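Conserved hypothetical protein (Sulfolobus solfataricus, PDB 2FNA) binds ADP and magnesium and, as an archaeal AAA+ ATPase, probably hydrolyses ATP. Local coordinates at residues K20-L25 / S44-I49; K26-P31 / K172-G177; I32-G37 / F201-L206; D144-L149 / G181-Y186. All coordinates share one frame; numbering follows the deposited sequence.

Contact 1: residues K20-L25 / S44-I49; sequences KEIEKL and SSIIKI. With MG (magnesium ion), chain C; ADP (adenosine-5'-diphosphate), chain D; EDO (1,2-ethanediol), chain H.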
loop_
_atom_site.group_PDB
_atom_site.type_symbol
_atom_site.label_atom_id
_atom_site.label_comp_id
_atom_site.label_asym_id
_atom_site.label_seq_id
_atom_site.Cartn_x
_atom_site.Cartn_y
_atom_site.Cartn_z
ATOM N N LYS A 20 18.581 -4.203 -1.308
ATOM C CA LYS A 20 18.859 -2.772 -1.417
ATOM C C LYS A 20 17.680 -1.968 -0.875
ATOM O O LYS A 20 17.868 -0.954 -0.211
ATOM C CB LYS A 20 19.092 -2.352 -2.885
ATOM C CG LYS A 20 20.312 -2.975 -3.527
ATOM N N GLU A 21 16.461 -2.426 -1.175
ATOM C CA GLU A 21 15.264 -1.726 -0.742
ATOM C C GLU A 21 15.112 -1.762 0.772
ATOM O O GLU A 21 14.796 -0.750 1.373
ATOM C CB GLU A 21 14.021 -2.277 -1.427
ATOM C CG GLU A 21 13.955 -1.975 -2.919
ATOM C CD GLU A 21 14.838 -2.886 -3.772
ATOM O OE1 GLU A 21 15.402 -3.863 -3.243
ATOM O OE2 GLU A 21 14.985 -2.604 -4.980
ATOM N N ILE A 22 15.331 -2.918 1.383
ATOM C CA ILE A 22 15.182 -3.070 2.833
ATOM C C ILE A 22 16.243 -2.240 3.533
ATOM O O ILE A 22 15.977 -1.630 4.556
ATOM C CB ILE A 22 15.326 -4.546 3.285
ATOM C CG1 ILE A 22 14.190 -5.397 2.725
ATOM C CG2 ILE A 22 15.391 -4.667 4.824
ATOM C CD1 ILE A 22 14.529 -6.923 2.689
ATOM N N GLU A 23 17.453 -2.225 2.998
ATOM C CA GLU A 23 18.531 -1.509 3.652
ATOM C C GLU A 23 18.265 -0.003 3.604
ATOM O O GLU A 23 18.512 0.703 4.563
ATOM C CB GLU A 23 19.866 -1.850 2.988
ATOM C CG GLU A 23 21.126 -1.273 3.713
ATOM N N LYS A 24 17.774 0.484 2.470
ATOM C CA LYS A 24 17.387 1.891 2.339
ATOM C C LYS A 24 16.250 2.295 3.291
ATOM O O LYS A 24 16.312 3.338 3.948
ATOM C CB LYS A 24 16.971 2.198 0.893
ATOM C CG LYS A 24 16.552 3.672 0.675
ATOM C CD LYS A 24 16.583 4.081 -0.786
ATOM C CE LYS A 24 16.324 5.579 -0.928
ATOM N NZ LYS A 24 16.134 5.964 -2.354
ATOM N N LEU A 25 15.197 1.487 3.321
ATOM C CA LEU A 25 14.108 1.655 4.290
ATOM C C LEU A 25 14.599 1.747 5.728
ATOM O O LEU A 25 14.265 2.674 6.457
ATOM C CB LEU A 25 13.128 0.505 4.173
ATOM C CG LEU A 25 11.915 0.491 5.120
ATOM C CD1 LEU A 25 10.818 -0.373 4.542
ATOM C CD2 LEU A 25 12.257 0.031 6.524
ATOM N N SER A 44 4.238 -4.019 2.619
ATOM C CA SER A 44 4.000 -4.293 4.043
ATOM C C SER A 44 5.065 -5.258 4.587
ATOM O O SER A 44 5.529 -5.103 5.721
ATOM C CB SER A 44 2.573 -4.810 4.311
ATOM O OG SER A 44 1.569 -3.869 3.935
ATOM N N SER A 45 5.476 -6.230 3.768
ATOM C CA SER A 45 6.560 -7.164 4.122
ATOM C C SER A 45 7.900 -6.489 4.474
ATOM O O SER A 45 8.519 -6.788 5.537
ATOM C CB SER A 45 6.764 -8.215 3.004
ATOM O OG SER A 45 5.592 -9.008 2.744
ATOM N N ILE A 46 8.399 -5.609 3.611
ATOM C CA ILE A 46 9.706 -5.009 3.910
ATOM C C ILE A 46 9.640 -4.070 5.097
ATOM O O ILE A 46 10.625 -3.908 5.795
ATOM C CB ILE A 46 10.370 -4.282 2.723
ATOM C CG1 ILE A 46 9.567 -3.070 2.231
ATOM C CG2 ILE A 46 10.695 -5.247 1.612
ATOM C CD1 ILE A 46 10.448 -2.089 1.451
ATOM N N ILE A 47 8.471 -3.468 5.317
ATOM C CA ILE A 47 8.223 -2.607 6.468
ATOM C C ILE A 47 8.280 -3.433 7.744
ATOM O O ILE A 47 8.963 -3.051 8.707
ATOM C CB ILE A 47 6.867 -1.866 6.348
ATOM C CG1 ILE A 47 6.942 -0.819 5.233
ATOM C CG2 ILE A 47 6.494 -1.121 7.642
ATOM C CD1 ILE A 47 5.643 -0.118 4.945
ATOM N N LYS A 48 7.566 -4.559 7.751
ATOM C CA LYS A 48 7.621 -5.499 8.883
ATOM C C LYS A 48 9.025 -6.073 9.117
ATOM O O LYS A 48 9.510 -6.094 10.235
ATOM C CB LYS A 48 6.645 -6.613 8.643
ATOM C CG LYS A 48 5.201 -6.124 8.739
ATOM C CD LYS A 48 4.228 -7.097 8.088
ATOM C CE LYS A 48 3.155 -7.471 9.027
ATOM N NZ LYS A 48 3.719 -8.293 10.146
ATOM N N ILE A 49 9.691 -6.508 8.053
ATOM C CA ILE A 49 11.053 -6.997 8.154
ATOM C C ILE A 49 11.930 -5.891 8.718
ATOM O O ILE A 49 12.676 -6.126 9.660
ATOM C CB ILE A 49 11.570 -7.485 6.775
ATOM C CG1 ILE A 49 10.861 -8.780 6.377
ATOM C CG2 ILE A 49 13.097 -7.662 6.774
ATOM C CD1 ILE A 49 11.024 -9.109 4.914
HETATM MG MG MG C . 0.401 -3.906 2.126
HETATM P PB ADP D . 1.928 -5.073 -0.456
HETATM O O1B ADP D . 2.886 -4.375 -1.367
HETATM O O2B ADP D . 0.558 -5.250 -1.104
HETATM O O3B ADP D . 1.884 -4.608 0.960
HETATM P PA ADP D . 2.672 -7.645 0.791
HETATM O O1A ADP D . 3.827 -7.382 1.702
HETATM O O2A ADP D . 1.395 -7.712 1.518
HETATM O O3A ADP D . 2.522 -6.627 -0.469
HETATM O "O5'" ADP D . 3.052 -8.941 -0.046
HETATM C "C5'" ADP D . 2.108 -9.617 -0.894
HETATM C "C4'" ADP D . 2.337 -11.125 -0.824
HETATM O "O4'" ADP D . 3.499 -11.511 -1.533
HETATM C "C3'" ADP D . 2.535 -11.664 0.558
HETATM O "O3'" ADP D . 2.084 -13.035 0.548
HETATM C "C2'" ADP D . 4.036 -11.670 0.744
HETATM O "O2'" ADP D . 4.472 -12.650 1.674
HETATM C "C1'" ADP D . 4.477 -12.027 -0.648
HETATM N N9 ADP D . 5.745 -11.449 -1.078
HETATM C C8 ADP D . 5.897 -10.277 -1.732
HETATM N N7 ADP D . 7.179 -10.082 -2.040
HETATM C C5 ADP D . 7.875 -11.138 -1.556
HETATM C C6 ADP D . 9.285 -11.585 -1.533
HETATM N N6 ADP D . 10.252 -10.820 -2.081
HETATM N N1 ADP D . 9.583 -12.783 -0.953
HETATM C C2 ADP D . 8.635 -13.570 -0.411
HETATM N N3 ADP D . 7.334 -13.233 -0.402
HETATM C C4 ADP D . 6.918 -12.059 -0.954
HETATM C C1 EDO H . 5.729 -6.087 12.688
HETATM O O1 EDO H . 5.465 -7.437 12.292
HETATM C C2 EDO H . 4.474 -5.485 13.315
HETATM O O2 EDO H . 3.346 -5.569 12.429
HETATM O O HOH W 1 -0.925 -3.839 0.474
HETATM O O HOH W 2 0.874 -1.973 2.021
HETATM O O HOH W 3 -0.055 -5.901 2.623
HETATM O O HOH W 4 -1.154 -3.297 3.448
#
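Segment 44-49 of helix 43-54, which follows the P-loop of the nucleotide site, lies against helix 19-27 through Ile-46, Ile-49, Ile-22 and Leu-25, the two short axes passing 9.7 Å apart at 55°. All the side chains that meet are aliphatic. Ile-46 is the centre: with CG1 set between the backbone N and the carbonyl carbon (chi1 63°), its two branches part. CD1 goes to Leu-25 CD1 at 3.6 Å, and CG2 goes to Ile-22 CG1 at 3.7 Å. Leu-25 CD1 also lies 3.9 Å from Ile-47 CA, against the helix backbone, while Ile-22 CG2 and Ile-49 CG2 meet more loosely at 4.2 Å. At its first turn segment 44-49 becomes polar. Ser-44 N donates a nearly straight bond (166°) to ADP O3B at 2.9 Å, and Ser-44 OG coordinates magnesium, whose six ligands are completed by O3B and four waters. Ser-45 grips ADP O1A twice, from N and from OG, the latter at 2.6 Å. Asp-144 holds Ser-44 OG from the second shell. The joint is purely aliphatic, whereas the amino-terminal end of the same helix faces the phosphates, where its amides probably help to offset their negative charge.

Contact 2: residues K26-P31 / K172-G177; sequences KGLRAP and KFIMSG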
loop_
_atom_site.group_PDB
_atom_site.type_symbol
_atom_site.label_atom_id
_atom_site.label_comp_id
_atom_site.label_asym_id
_atom_site.label_seq_id
_atom_site.Cartn_x
_atom_site.Cartn_y
_atom_site.Cartn_z
ATOM N N LYS A 26 15.395 0.769 6.137
ATOM C CA LYS A 26 15.995 0.731 7.461
ATOM C C LYS A 26 16.892 1.923 7.797
ATOM O O LYS A 26 17.094 2.214 8.974
ATOM C CB LYS A 26 16.802 -0.582 7.617
ATOM C CG LYS A 26 15.915 -1.809 7.773
ATOM C CD LYS A 26 16.746 -3.103 7.856
ATOM C CE LYS A 26 17.521 -3.208 9.139
ATOM N NZ LYS A 26 18.661 -4.181 9.016
ATOM N N GLY A 27 17.444 2.588 6.773
ATOM C CA GLY A 27 18.287 3.762 6.960
ATOM C C GLY A 27 17.540 4.958 7.523
ATOM O O GLY A 27 18.155 5.841 8.120
ATOM N N LEU A 28 16.217 4.984 7.344
ATOM C CA LEU A 28 15.379 6.067 7.880
ATOM C C LEU A 28 16.075 7.408 7.574
ATOM O O LEU A 28 16.318 8.218 8.452
ATOM C CB LEU A 28 15.163 5.870 9.388
ATOM C CG LEU A 28 14.425 4.585 9.837
ATOM C CD1 LEU A 28 14.437 4.446 11.357
ATOM C CD2 LEU A 28 12.996 4.522 9.354
ATOM N N ARG A 29 16.400 7.572 6.292
ATOM C CA ARG A 29 17.317 8.565 5.783
ATOM C C ARG A 29 16.767 9.989 5.731
ATOM O O ARG A 29 17.525 10.931 5.559
ATOM C CB ARG A 29 17.795 8.121 4.394
ATOM C CG ARG A 29 18.694 6.898 4.447
ATOM C CD ARG A 29 19.088 6.388 3.079
ATOM N NE ARG A 29 19.747 5.082 3.187
ATOM C CZ ARG A 29 20.248 4.385 2.166
ATOM N NH1 ARG A 29 20.163 4.848 0.922
ATOM N NH2 ARG A 29 20.837 3.211 2.391
ATOM N N ALA A 30 15.449 10.130 5.830
ATOM C CA ALA A 30 14.801 11.415 6.081
ATOM C C ALA A 30 13.717 11.167 7.148
ATOM O O ALA A 30 13.386 10.024 7.452
ATOM C CB ALA A 30 14.188 11.952 4.808
ATOM N N PRO A 31 13.192 12.228 7.758
ATOM C CA PRO A 31 12.077 12.039 8.698
ATOM C C PRO A 31 10.860 11.295 8.138
ATOM O O PRO A 31 10.106 10.664 8.909
ATOM C CB PRO A 31 11.718 13.472 9.085
ATOM C CG PRO A 31 13.025 14.197 8.968
ATOM C CD PRO A 31 13.660 13.626 7.739
ATOM N N LYS A 172 10.478 9.059 13.217
ATOM C CA LYS A 172 10.732 8.625 11.851
ATOM C C LYS A 172 9.496 7.958 11.271
ATOM O O LYS A 172 9.056 6.929 11.776
ATOM C CB LYS A 172 11.887 7.634 11.825
ATOM C CG LYS A 172 13.152 8.105 12.471
ATOM C CD LYS A 172 13.746 9.279 11.735
ATOM C CE LYS A 172 15.028 9.810 12.395
ATOM N NZ LYS A 172 15.222 11.146 11.812
ATOM N N PHE A 173 8.919 8.551 10.222
ATOM C CA PHE A 173 7.729 8.012 9.597
ATOM C C PHE A 173 8.071 7.082 8.464
ATOM O O PHE A 173 9.004 7.342 7.655
ATOM C CB PHE A 173 6.872 9.123 8.987
ATOM C CG PHE A 173 6.257 10.037 9.990
ATOM C CD1 PHE A 173 4.993 9.758 10.508
ATOM C CD2 PHE A 173 6.908 11.186 10.397
ATOM C CE1 PHE A 173 4.422 10.585 11.453
ATOM C CE2 PHE A 173 6.326 12.036 11.319
ATOM C CZ PHE A 173 5.081 11.728 11.845
ATOM N N ILE A 174 7.270 6.029 8.347
ATOM C CA ILE A 174 7.292 5.210 7.165
ATOM C C ILE A 174 5.882 5.207 6.600
ATOM O O ILE A 174 4.940 4.768 7.268
ATOM C CB ILE A 174 7.797 3.752 7.452
ATOM C CG1 ILE A 174 9.232 3.771 7.958
ATOM C CG2 ILE A 174 7.709 2.886 6.195
ATOM C CD1 ILE A 174 9.666 2.434 8.517
HETATM N N MSE A 175 5.745 5.696 5.372
HETATM C CA MSE A 175 4.428 5.792 4.737
HETATM C C MSE A 175 4.448 5.029 3.440
HETATM O O MSE A 175 5.229 5.352 2.531
HETATM C CB MSE A 175 4.060 7.261 4.444
HETATM C CG MSE A 175 4.255 8.165 5.645
HETATM SE SE MSE A 175 3.595 9.991 5.472
HETATM C CE MSE A 175 4.118 10.526 7.188
ATOM N N SER A 176 3.547 4.068 3.315
ATOM C CA SER A 176 3.484 3.266 2.114
ATOM C C SER A 176 2.237 3.600 1.320
ATOM O O SER A 176 1.258 4.094 1.877
ATOM C CB SER A 176 3.469 1.778 2.463
ATOM O OG SER A 176 2.224 1.417 3.023
ATOM N N GLY A 177 2.276 3.362 0.018
ATOM C CA GLY A 177 1.057 3.476 -0.763
ATOM C C GLY A 177 1.046 2.679 -2.024
ATOM O O GLY A 177 1.968 2.774 -2.844
HETATM O O HOH W 5 15.999 11.091 9.261
HETATM O O HOH W 6 11.912 7.709 7.779
#
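The turn leaving helix 19-27 docks on the beginning of central strand 171-177, joined by Leu-28 and Pro-31 to Lys-172, Phe-173 and Ile-174. The one direct hydrogen bond is Phe-173 N to Pro-31 O, 2.8 Å long and close to straight (168°), the amide lying nearly along the C=O axis. The same oxygen lies in the plane of the Phe-173 ring, at its edge, 3.6 Å from CD2. Leu-28, the first residue past the helix and with positive phi, directs its CB toward the strand, and its two methyls part: CD1 touches Lys-172 CG at 4.0 Å, whereas CD2 meets Ile-174 CD1 at 4.0 Å, the side chains of Leu-28 and Ile-174 crossing at about a right angle. Lys-172 bends at chi2 (-65°), at the carbons that touch Leu-28, and its NZ gives a hydrogen bond to a water, 2.7 Å away, that in turn donates to Leu-28 O. A second water donates to both Ala-30 O and Phe-173 O, bridging the segments. The Phe-173 N to Pro-31 O bond opens the parallel ladder, which Thr-33 continues with Phe-173 and Met-175. Strand 171-177 thus lies between P-loop strand 32-37 and strand 139-144, as in the AAA+ (ASCE) order 2-3-4-1-5.

Contact 3: residues I32-G37 / F201-L206; sequences ITLVLG and FSTVEL. With EDO (1,2-ethanediol), chain F.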
loop_
_atom_site.group_PDB
_atom_site.type_symbol
_atom_site.label_atom_id
_atom_site.label_comp_id
_atom_site.label_asym_id
_atom_site.label_seq_id
_atom_site.Cartn_x
_atom_site.Cartn_y
_atom_site.Cartn_z
ATOM N N ILE A 32 10.669 11.397 6.819
ATOM C CA ILE A 32 9.664 10.623 6.094
ATOM C C ILE A 32 10.302 9.724 5.042
ATOM O O ILE A 32 11.100 10.160 4.174
ATOM C CB ILE A 32 8.537 11.513 5.490
ATOM C CG1 ILE A 32 7.722 12.162 6.607
ATOM C CG2 ILE A 32 7.578 10.674 4.621
ATOM C CD1 ILE A 32 6.786 13.212 6.126
ATOM N N THR A 33 9.994 8.438 5.185
ATOM C CA THR A 33 10.350 7.418 4.216
ATOM C C THR A 33 9.043 6.980 3.525
ATOM O O THR A 33 8.040 6.656 4.206
ATOM C CB THR A 33 11.095 6.249 4.889
ATOM O OG1 THR A 33 12.376 6.699 5.362
ATOM C CG2 THR A 33 11.261 5.053 3.948
ATOM N N LEU A 34 9.044 7.061 2.186
ATOM C CA LEU A 34 7.944 6.567 1.362
ATOM C C LEU A 34 8.286 5.175 0.838
ATOM O O LEU A 34 9.390 4.916 0.352
ATOM C CB LEU A 34 7.624 7.490 0.183
ATOM C CG LEU A 34 7.129 8.896 0.494
ATOM C CD1 LEU A 34 6.638 9.484 -0.803
ATOM C CD2 LEU A 34 6.013 8.942 1.567
ATOM N N VAL A 35 7.330 4.270 0.979
ATOM C CA VAL A 35 7.447 2.938 0.401
ATOM C C VAL A 35 6.388 2.851 -0.685
ATOM O O VAL A 35 5.187 2.889 -0.407
ATOM C CB VAL A 35 7.298 1.808 1.462
ATOM C CG1 VAL A 35 7.453 0.432 0.797
ATOM C CG2 VAL A 35 8.401 1.956 2.580
ATOM N N LEU A 36 6.850 2.731 -1.918
ATOM C CA LEU A 36 5.976 2.678 -3.078
ATOM C C LEU A 36 5.975 1.306 -3.761
ATOM O O LEU A 36 6.844 0.468 -3.538
ATOM C CB LEU A 36 6.395 3.764 -4.094
ATOM C CG LEU A 36 6.601 5.179 -3.531
ATOM C CD1 LEU A 36 7.165 6.118 -4.577
ATOM C CD2 LEU A 36 5.304 5.739 -2.996
ATOM N N GLY A 37 4.978 1.103 -4.622
ATOM C CA GLY A 37 4.817 -0.153 -5.330
ATOM C C GLY A 37 3.352 -0.494 -5.477
ATOM O O GLY A 37 2.548 -0.130 -4.636
ATOM N N PHE A 201 11.654 13.249 0.699
ATOM C CA PHE A 201 11.322 11.963 1.280
ATOM C C PHE A 201 12.308 10.925 0.790
ATOM O O PHE A 201 12.620 10.892 -0.401
ATOM C CB PHE A 201 9.916 11.542 0.858
ATOM C CG PHE A 201 8.853 12.586 1.120
ATOM C CD1 PHE A 201 8.940 13.443 2.206
ATOM C CD2 PHE A 201 7.745 12.685 0.285
ATOM C CE1 PHE A 201 7.966 14.398 2.443
ATOM C CE2 PHE A 201 6.747 13.628 0.534
ATOM C CZ PHE A 201 6.871 14.485 1.614
ATOM N N SER A 202 12.809 10.089 1.699
ATOM C CA SER A 202 13.579 8.909 1.327
ATOM C C SER A 202 12.574 7.908 0.761
ATOM O O SER A 202 11.615 7.495 1.460
ATOM C CB SER A 202 14.290 8.303 2.528
ATOM O OG SER A 202 15.059 7.168 2.155
ATOM N N THR A 203 12.785 7.528 -0.498
ATOM C CA THR A 203 11.773 6.762 -1.257
ATOM C C THR A 203 12.349 5.418 -1.713
ATOM O O THR A 203 13.472 5.355 -2.259
ATOM C CB THR A 203 11.279 7.587 -2.463
ATOM O OG1 THR A 203 10.828 8.862 -1.989
ATOM C CG2 THR A 203 10.095 6.873 -3.192
ATOM N N VAL A 204 11.610 4.360 -1.412
ATOM C CA VAL A 204 11.885 2.988 -1.838
ATOM C C VAL A 204 10.684 2.505 -2.669
ATOM O O VAL A 204 9.536 2.676 -2.256
ATOM C CB VAL A 204 12.010 2.104 -0.597
ATOM C CG1 VAL A 204 12.321 0.696 -0.970
ATOM C CG2 VAL A 204 13.085 2.657 0.352
ATOM N N GLU A 205 10.921 1.980 -3.864
ATOM C CA GLU A 205 9.840 1.469 -4.706
ATOM C C GLU A 205 10.031 -0.039 -4.964
ATOM O O GLU A 205 11.100 -0.465 -5.354
ATOM C CB GLU A 205 9.786 2.194 -6.038
ATOM C CG GLU A 205 8.611 1.724 -6.900
ATOM C CD GLU A 205 8.500 2.416 -8.259
ATOM O OE1 GLU A 205 9.411 3.192 -8.628
ATOM O OE2 GLU A 205 7.474 2.166 -8.947
ATOM N N LEU A 206 8.968 -0.822 -4.803
ATOM C CA LEU A 206 8.996 -2.233 -5.161
ATOM C C LEU A 206 8.303 -2.485 -6.492
ATOM O O LEU A 206 7.096 -2.245 -6.641
ATOM C CB LEU A 206 8.353 -3.053 -4.078
ATOM C CG LEU A 206 9.037 -2.981 -2.709
ATOM C CD1 LEU A 206 8.221 -3.683 -1.704
ATOM C CD2 LEU A 206 10.393 -3.589 -2.803
HETATM C C1 EDO F . 10.374 13.844 -4.309
HETATM O O1 EDO F . 9.840 12.630 -4.905
HETATM C C2 EDO F . 10.264 13.914 -2.787
HETATM O O2 EDO F . 11.585 13.899 -2.224
HETATM O O HOH W 7 14.967 5.661 4.422
#
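Leu-36 and Thr-203 make the tightest side-chain contact between strands 32-37 and 202-206: Leu-36 CD1 is pressed to 3.3 Å from Thr-203 CG2, tighter than usual for two carbons. Beside it Leu-34 CD1 reaches Phe-201 CD2 at 3.6 Å, and Ile-32 CG2 lies over one face of the Phe-201 ring, the two side chains running side by side. Five hydrogen bonds zip the backbones in parallel register. Val-204 N to Leu-34 O and Leu-36 N to Val-204 O (2.7 Å) are nearly straight, whereas Ser-202 N to Ile-32 O bends to 141°. This is the edge of the five-stranded parallel sheet of the AAA+ core, strand 32-37 leading into the P-loop at Gly-37 and strand 202-206 lying outermost. On the opposite face, Val-35 and Val-204 pack on the helix 43-54 side, and Thr-33 OG1 and Ser-202 OG are bridged by a water, 2.9 Å from the former and 2.7 Å from the latter. The loose side is at Glu-205, partly exposed: its CG stays 4.1 Å from Leu-36 CB, and its carboxylate forms a salt bridge with Lys-207.

Contact 4: residues D144-L149 / G181-Y186; sequences DEAQEL and GLLYDY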
loop_
_atom_site.group_PDB
_atom_site.type_symbol
_atom_site.label_atom_id
_atom_site.label_comp_id
_atom_site.label_asym_id
_atom_site.label_seq_id
_atom_site.Cartn_x
_atom_site.Cartn_y
_atom_site.Cartn_z
ATOM N N ASP A 144 0.690 2.522 6.999
ATOM C CA ASP A 144 0.702 1.562 5.924
ATOM C C ASP A 144 -0.584 1.744 5.114
ATOM O O ASP A 144 -1.684 1.475 5.588
ATOM C CB ASP A 144 0.853 0.155 6.494
ATOM C CG ASP A 144 1.206 -0.909 5.441
ATOM O OD1 ASP A 144 1.373 -0.591 4.246
ATOM O OD2 ASP A 144 1.303 -2.107 5.841
ATOM N N GLU A 145 -0.390 2.193 3.884
ATOM C CA GLU A 145 -1.440 2.697 2.979
ATOM C C GLU A 145 -1.948 4.085 3.412
ATOM O O GLU A 145 -3.139 4.308 3.575
ATOM C CB GLU A 145 -2.579 1.686 2.780
ATOM C CG GLU A 145 -2.127 0.342 2.135
ATOM C CD GLU A 145 -1.669 0.451 0.702
ATOM O OE1 GLU A 145 -2.051 1.404 -0.024
ATOM O OE2 GLU A 145 -0.893 -0.430 0.269
ATOM N N ALA A 146 -1.007 5.008 3.572
ATOM C CA ALA A 146 -1.267 6.333 4.103
ATOM C C ALA A 146 -2.236 7.153 3.270
ATOM O O ALA A 146 -2.934 7.991 3.828
ATOM C CB ALA A 146 0.060 7.103 4.269
ATOM N N GLN A 147 -2.268 6.924 1.944
ATOM C CA GLN A 147 -3.210 7.600 1.058
ATOM C C GLN A 147 -4.704 7.393 1.469
ATOM O O GLN A 147 -5.548 8.155 1.080
ATOM C CB GLN A 147 -2.983 7.236 -0.429
ATOM C CG GLN A 147 -3.602 5.914 -0.953
ATOM C CD GLN A 147 -2.875 4.663 -0.486
ATOM O OE1 GLN A 147 -1.922 4.726 0.286
ATOM N NE2 GLN A 147 -3.312 3.535 -0.963
ATOM N N GLU A 148 -5.001 6.349 2.249
ATOM C CA GLU A 148 -6.320 6.150 2.834
ATOM C C GLU A 148 -6.782 7.344 3.702
ATOM O O GLU A 148 -7.965 7.568 3.879
ATOM C CB GLU A 148 -6.311 4.873 3.694
ATOM C CG GLU A 148 -6.246 3.571 2.886
ATOM C CD GLU A 148 -7.511 3.281 2.070
ATOM O OE1 GLU A 148 -8.634 3.615 2.518
ATOM O OE2 GLU A 148 -7.372 2.714 0.965
ATOM N N LEU A 149 -5.832 8.071 4.269
ATOM C CA LEU A 149 -6.097 9.245 5.120
ATOM C C LEU A 149 -6.704 10.412 4.379
ATOM O O LEU A 149 -7.189 11.365 4.986
ATOM C CB LEU A 149 -4.804 9.689 5.782
ATOM C CG LEU A 149 -4.187 8.706 6.781
ATOM C CD1 LEU A 149 -2.850 9.232 7.238
ATOM C CD2 LEU A 149 -5.080 8.508 7.982
ATOM N N GLY A 181 0.033 8.053 -7.092
ATOM C CA GLY A 181 -0.416 9.411 -7.331
ATOM C C GLY A 181 -1.259 9.914 -6.176
ATOM O O GLY A 181 -1.143 11.070 -5.806
ATOM N N LEU A 182 -2.119 9.056 -5.619
ATOM C CA LEU A 182 -3.002 9.462 -4.535
ATOM C C LEU A 182 -2.203 9.754 -3.278
ATOM O O LEU A 182 -2.534 10.680 -2.551
ATOM C CB LEU A 182 -4.115 8.422 -4.270
ATOM C CG LEU A 182 -5.227 8.893 -3.312
ATOM C CD1 LEU A 182 -6.047 10.012 -3.967
ATOM C CD2 LEU A 182 -6.157 7.747 -2.874
ATOM N N LEU A 183 -1.144 8.977 -3.043
ATOM C CA LEU A 183 -0.212 9.232 -1.912
ATOM C C LEU A 183 0.481 10.592 -2.009
ATOM O O LEU A 183 0.504 11.369 -1.046
ATOM C CB LEU A 183 0.835 8.144 -1.813
ATOM C CG LEU A 183 1.862 8.302 -0.643
ATOM C CD1 LEU A 183 1.144 8.441 0.706
ATOM C CD2 LEU A 183 2.864 7.169 -0.568
ATOM N N TYR A 184 1.025 10.903 -3.188
ATOM C CA TYR A 184 1.597 12.236 -3.411
ATOM C C TYR A 184 0.571 13.377 -3.249
ATOM O O TYR A 184 0.881 14.417 -2.661
ATOM C CB TYR A 184 2.341 12.286 -4.758
ATOM C CG TYR A 184 3.718 11.632 -4.699
ATOM C CD1 TYR A 184 3.882 10.256 -4.840
ATOM C CD2 TYR A 184 4.863 12.400 -4.506
ATOM C CE1 TYR A 184 5.158 9.664 -4.778
ATOM C CE2 TYR A 184 6.116 11.820 -4.443
ATOM C CZ TYR A 184 6.258 10.454 -4.575
ATOM O OH TYR A 184 7.529 9.918 -4.557
ATOM N N ASP A 185 -0.636 13.191 -3.790
ATOM C CA ASP A 185 -1.727 14.135 -3.638
ATOM C C ASP A 185 -2.067 14.322 -2.161
ATOM O O ASP A 185 -2.282 15.444 -1.704
ATOM C CB ASP A 185 -2.982 13.637 -4.345
ATOM C CG ASP A 185 -2.859 13.716 -5.829
ATOM O OD1 ASP A 185 -1.800 14.160 -6.288
ATOM O OD2 ASP A 185 -3.809 13.320 -6.534
ATOM N N TYR A 186 -2.112 13.225 -1.423
ATOM C CA TYR A 186 -2.388 13.304 0.031
ATOM C C TYR A 186 -1.410 14.238 0.794
ATOM O O TYR A 186 -1.814 15.013 1.660
ATOM C CB TYR A 186 -2.395 11.920 0.669
ATOM C CG TYR A 186 -2.466 12.051 2.173
ATOM C CD1 TYR A 186 -3.618 12.531 2.786
ATOM C CD2 TYR A 186 -1.362 11.833 2.949
ATOM C CE1 TYR A 186 -3.680 12.723 4.164
ATOM C CE2 TYR A 186 -1.412 12.011 4.305
ATOM C CZ TYR A 186 -2.574 12.481 4.906
ATOM O OH TYR A 186 -2.596 12.636 6.292
#
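Apolar packing carries most of the meeting between Ala-146, Gln-147 and Leu-149, just after strand 139-144, and Leu-182, Leu-183 and Tyr-186 of helix 180-186. Gln-147 lies nearest the helix backbone, its CB 3.6 Å from Leu-183 N and its CG 3.7 Å from Leu-182 CD2, the side chains of Gln-147 and Leu-182 crossing at about a right angle. Ala-146 CB fits more loosely against Leu-183 CD1, 4.0 Å away. The aromatic part belongs to Tyr-186, whose CG stands opposite the backbone N (chi1 171°) and so carries the ring across to the 3-10 turn. There Leu-149 CB comes to 3.6 Å from CE1 of Tyr-186, and Leu-149 CD1 to 3.5 Å from its OH. Ala-146 O sits over one face of this ring, 4.2 Å above the plane and toward the rim. Between the two segments themselves the polar groups do not bond. Gln-147 has CG in the crowded position between the backbone N and the carbonyl carbon (chi1 82°) and bends again at chi2, which swings its amide back to Glu-145 of its own segment: NE2 donates to Glu-145 OE1 at 2.6 Å in the amide plane, nearly straight at 170°. NE2 also bonds Glu-179, just ahead of the helix, and Ser-178 OG is hydrogen-bonded to Glu-145 OE2, so the Glu-145 carboxylate is fixed at both oxygens. Asp-144 at the end of core strand 139-144, followed by Glu-145, beside the P-loop serine and magnesium, is consistent with a Walker B motif.

From the N terminus, helix 19-27 opens the first loop, and contact 1 closes it when the chain, having passed through strand 32-37 and the P-loop, enters helix 43-54. Contact 2 starts where helix 19-27 ends and closes only at strand 171-177, so it crosses contacts 1 and 3. Contact 3, starting at strand 32-37 within the loop of contact 1 and so crossing that contact too, closes at edge strand 202-206 and makes the widest loop; contact 4 falls within it, crosses contact 2 and comes after contact 1. Contact 1 covers one face of the sheet, contact 4 the other, where Leu-183 meets Leu-36. Asp-144 of contact 4 bonds Ser-44 of contact 1 and Ser-176 of contact 2, tying the three together beside the magnesium.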